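Local coordinates for packaging protein UL32 (Human herpesvirus 8 type M, PDB 6XF9) that forms a pentameric, zinc-binding ring required for herpesviral packaging and is thought to direct new capsids to nuclear replication compartments, thereby controlling genome cleavage and encapsidation, at residues Leu78-Leu83 against Ala211-Ala216. Numbering follows the deposited sequence.
Sequences LCFFCL and ATFCGA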
ATOM      1  N   LEU D  78      23.106  39.141 -25.652  1.00 50.36           N
ATOM      2  CA  LEU D  78      22.015  39.121 -24.685  1.00 49.90           C
ATOM      3  C   LEU D  78      21.785  37.711 -24.167  1.00 49.38           C
ATOM      4  O   LEU D  78      21.712  37.484 -22.953  1.00 49.11           O
ATOM      5  CB  LEU D  78      20.746  39.649 -25.336  1.00 50.33           C
ATOM      6  CG  LEU D  78      19.534  39.595 -24.430  1.00 50.08           C
ATOM      7  CD1 LEU D  78      19.822  40.277 -23.117  1.00 50.29           C
ATOM      8  CD2 LEU D  78      18.323  40.171 -25.136  1.00 50.82           C
ATOM      9  N   CYS D  79      21.704  36.738 -25.079  1.00 54.67           N
ATOM     10  CA  CYS D  79      21.539  35.353 -24.661  1.00 54.29           C
ATOM     11  C   CYS D  79      22.669  34.909 -23.728  1.00 54.35           C
ATOM     12  O   CYS D  79      22.412  34.341 -22.664  1.00 54.23           O
ATOM     13  CB  CYS D  79      21.437  34.456 -25.888  1.00 54.80           C
ATOM     14  SG  CYS D  79      19.924  34.770 -26.814  1.00 55.32           S
ATOM     15  N   PHE D  80      23.919  35.191 -24.075  1.00 47.65           N
ATOM     16  CA  PHE D  80      25.018  34.763 -23.209  1.00 47.80           C
ATOM     17  C   PHE D  80      24.869  35.344 -21.810  1.00 47.37           C
ATOM     18  O   PHE D  80      25.141  34.665 -20.816  1.00 47.54           O
ATOM     19  CB  PHE D  80      26.356  35.175 -23.820  1.00 48.36           C
ATOM     20  CG  PHE D  80      27.552  34.674 -23.076  1.00 48.62           C
ATOM     21  CD1 PHE D  80      28.029  33.396 -23.282  1.00 49.48           C
ATOM     22  CD2 PHE D  80      28.216  35.489 -22.200  1.00 48.57           C
ATOM     23  CE1 PHE D  80      29.147  32.934 -22.600  1.00 50.06           C
ATOM     24  CE2 PHE D  80      29.339  35.041 -21.516  1.00 49.18           C
ATOM     25  CZ  PHE D  80      29.805  33.763 -21.715  1.00 49.76           C
ATOM     26  N   PHE D  81      24.452  36.606 -21.713  1.00 44.31           N
ATOM     27  CA  PHE D  81      24.304  37.239 -20.409  1.00 44.30           C
ATOM     28  C   PHE D  81      23.207  36.574 -19.602  1.00 43.94           C
ATOM     29  O   PHE D  81      23.371  36.316 -18.405  1.00 44.17           O
ATOM     30  CB  PHE D  81      24.004  38.731 -20.589  1.00 44.69           C
ATOM     31  CG  PHE D  81      25.234  39.596 -20.631  1.00 45.24           C
ATOM     32  CD1 PHE D  81      26.243  39.350 -21.547  1.00 45.26           C
ATOM     33  CD2 PHE D  81      25.347  40.698 -19.793  1.00 45.85           C
ATOM     34  CE1 PHE D  81      27.372  40.141 -21.590  1.00 45.78           C
ATOM     35  CE2 PHE D  81      26.479  41.499 -19.842  1.00 46.40           C
ATOM     36  CZ  PHE D  81      27.488  41.214 -20.748  1.00 46.30           C
ATOM     37  N   CYS D  82      22.080  36.282 -20.244  1.00 51.21           N
ATOM     38  CA  CYS D  82      20.978  35.634 -19.544  1.00 50.73           C
ATOM     39  C   CYS D  82      21.406  34.279 -18.998  1.00 50.74           C
ATOM     40  O   CYS D  82      21.103  33.936 -17.854  1.00 50.92           O
ATOM     41  CB  CYS D  82      19.803  35.477 -20.500  1.00 50.60           C
ATOM     42  SG  CYS D  82      19.012  37.030 -20.946  1.00 51.20           S
ATOM     43  N   LEU D  83      22.132  33.510 -19.807  1.00 38.96           N
ATOM     44  CA  LEU D  83      22.646  32.211 -19.402  1.00 39.34           C
ATOM     45  C   LEU D  83      23.463  32.301 -18.120  1.00 39.54           C
ATOM     46  O   LEU D  83      23.511  31.343 -17.340  1.00 39.81           O
ATOM     47  CB  LEU D  83      23.488  31.650 -20.544  1.00 40.02           C
ATOM     48  CG  LEU D  83      24.011  30.234 -20.438  1.00 41.06           C
ATOM     49  CD1 LEU D  83      22.828  29.330 -20.207  1.00 41.07           C
ATOM     50  CD2 LEU D  83      24.753  29.858 -21.718  1.00 41.90           C
ATOM     51  N   ALA D 211      38.770  35.867 -20.667  1.00 57.31           N
ATOM     52  CA  ALA D 211      39.588  36.857 -21.353  1.00 57.45           C
ATOM     53  C   ALA D 211      38.843  38.171 -21.516  1.00 56.90           C
ATOM     54  O   ALA D 211      39.418  39.245 -21.308  1.00 58.00           O
ATOM     55  CB  ALA D 211      40.011  36.314 -22.714  1.00 57.24           C
ATOM     56  N   THR D 212      37.549  38.108 -21.818  1.00 53.42           N
ATOM     57  CA  THR D 212      36.814  39.325 -22.126  1.00 52.81           C
ATOM     58  C   THR D 212      36.426  40.122 -20.892  1.00 53.23           C
ATOM     59  O   THR D 212      36.323  41.349 -20.967  1.00 53.59           O
ATOM     60  CB  THR D 212      35.561  38.990 -22.920  1.00 51.54           C
ATOM     61  OG1 THR D 212      35.945  38.245 -24.074  1.00 51.69           O
ATOM     62  CG2 THR D 212      34.868  40.247 -23.366  1.00 51.41           C
ATOM     63  N   PHE D 213      36.195  39.480 -19.753  1.00 49.65           N
ATOM     64  CA  PHE D 213      35.564  40.176 -18.642  1.00 49.73           C
ATOM     65  C   PHE D 213      36.399  40.231 -17.386  1.00 51.14           C
ATOM     66  O   PHE D 213      36.144  41.092 -16.537  1.00 51.86           O
ATOM     67  CB  PHE D 213      34.215  39.531 -18.299  1.00 48.68           C
ATOM     68  CG  PHE D 213      33.230  39.551 -19.434  1.00 47.39           C
ATOM     69  CD1 PHE D 213      32.523  40.704 -19.735  1.00 47.27           C
ATOM     70  CD2 PHE D 213      33.001  38.418 -20.186  1.00 46.58           C
ATOM     71  CE1 PHE D 213      31.611  40.726 -20.777  1.00 46.52           C
ATOM     72  CE2 PHE D 213      32.086  38.431 -21.223  1.00 45.77           C
ATOM     73  CZ  PHE D 213      31.392  39.584 -21.521  1.00 45.77           C
ATOM     74  N   CYS D 214      37.359  39.338 -17.229  1.00 63.48           N
ATOM     75  CA  CYS D 214      38.066  39.192 -15.974  1.00 65.20           C
ATOM     76  C   CYS D 214      39.363  40.001 -15.980  1.00 66.72           C
ATOM     77  O   CYS D 214      39.955  40.273 -17.030  1.00 66.43           O
ATOM     78  CB  CYS D 214      38.324  37.709 -15.706  1.00 65.38           C
ATOM     79  SG  CYS D 214      36.727  36.764 -15.468  1.00 64.21           S
ATOM     80  N   GLY D 215      39.811  40.354 -14.771  1.00110.94           N
ATOM     81  CA  GLY D 215      41.006  41.151 -14.538  1.00112.36           C
ATOM     82  C   GLY D 215      40.635  42.410 -13.774  1.00112.99           C
ATOM     83  O   GLY D 215      39.638  43.068 -14.113  1.00111.91           O
ATOM     84  N   ALA D 216      41.431  42.765 -12.753  1.00105.49           N
ATOM     85  CA  ALA D 216      41.107  43.936 -11.936  1.00105.86           C
ATOM     86  C   ALA D 216      41.128  45.211 -12.755  1.00105.50           C
ATOM     87  O   ALA D 216      40.436  46.184 -12.415  1.00105.23           O
ATOM     88  CB  ALA D 216      42.091  44.066 -10.768  1.00107.03           C
TER
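With CG beside the backbone N and opposite the carbonyl carbon (chi1 -60°), the ring of Phe213 reaches from the end of its helix toward helix 71-83, where Phe80 and Phe81 meet it. Phe80 has its ring opposite its own N (chi1 -175°) and leaves the backbone in the direction of Phe213; Phe81 starts off to one side, and its outer ring atoms make the approach. CZ of Phe213 lies 4.1 Å from CE1 of Phe81, the ring planes inclined at about 75°, while CE2 of Phe213 is a looser 4.4 Å from CE2 of Phe80, whose nearly parallel ring is too displaced to stack. Three phenylalanines suit this buried place because the backbones stand far apart, with CA of Phe81 11.8 Å from CA of Phe213, and long apolar rings can bridge that distance without polar atoms needing partners. Thr212 adds a methyl, its CG2 sitting 3.9 Å above the centre of one face of the Phe213 ring, while its hydroxyl bonds back to Leu208 O. The contact joins helix 71-83 to the last turn of helix 207-213, with Val384 of helix 382-386 against Phe80 and Phe81, and Leu397 of helix 391-402 against Phe213.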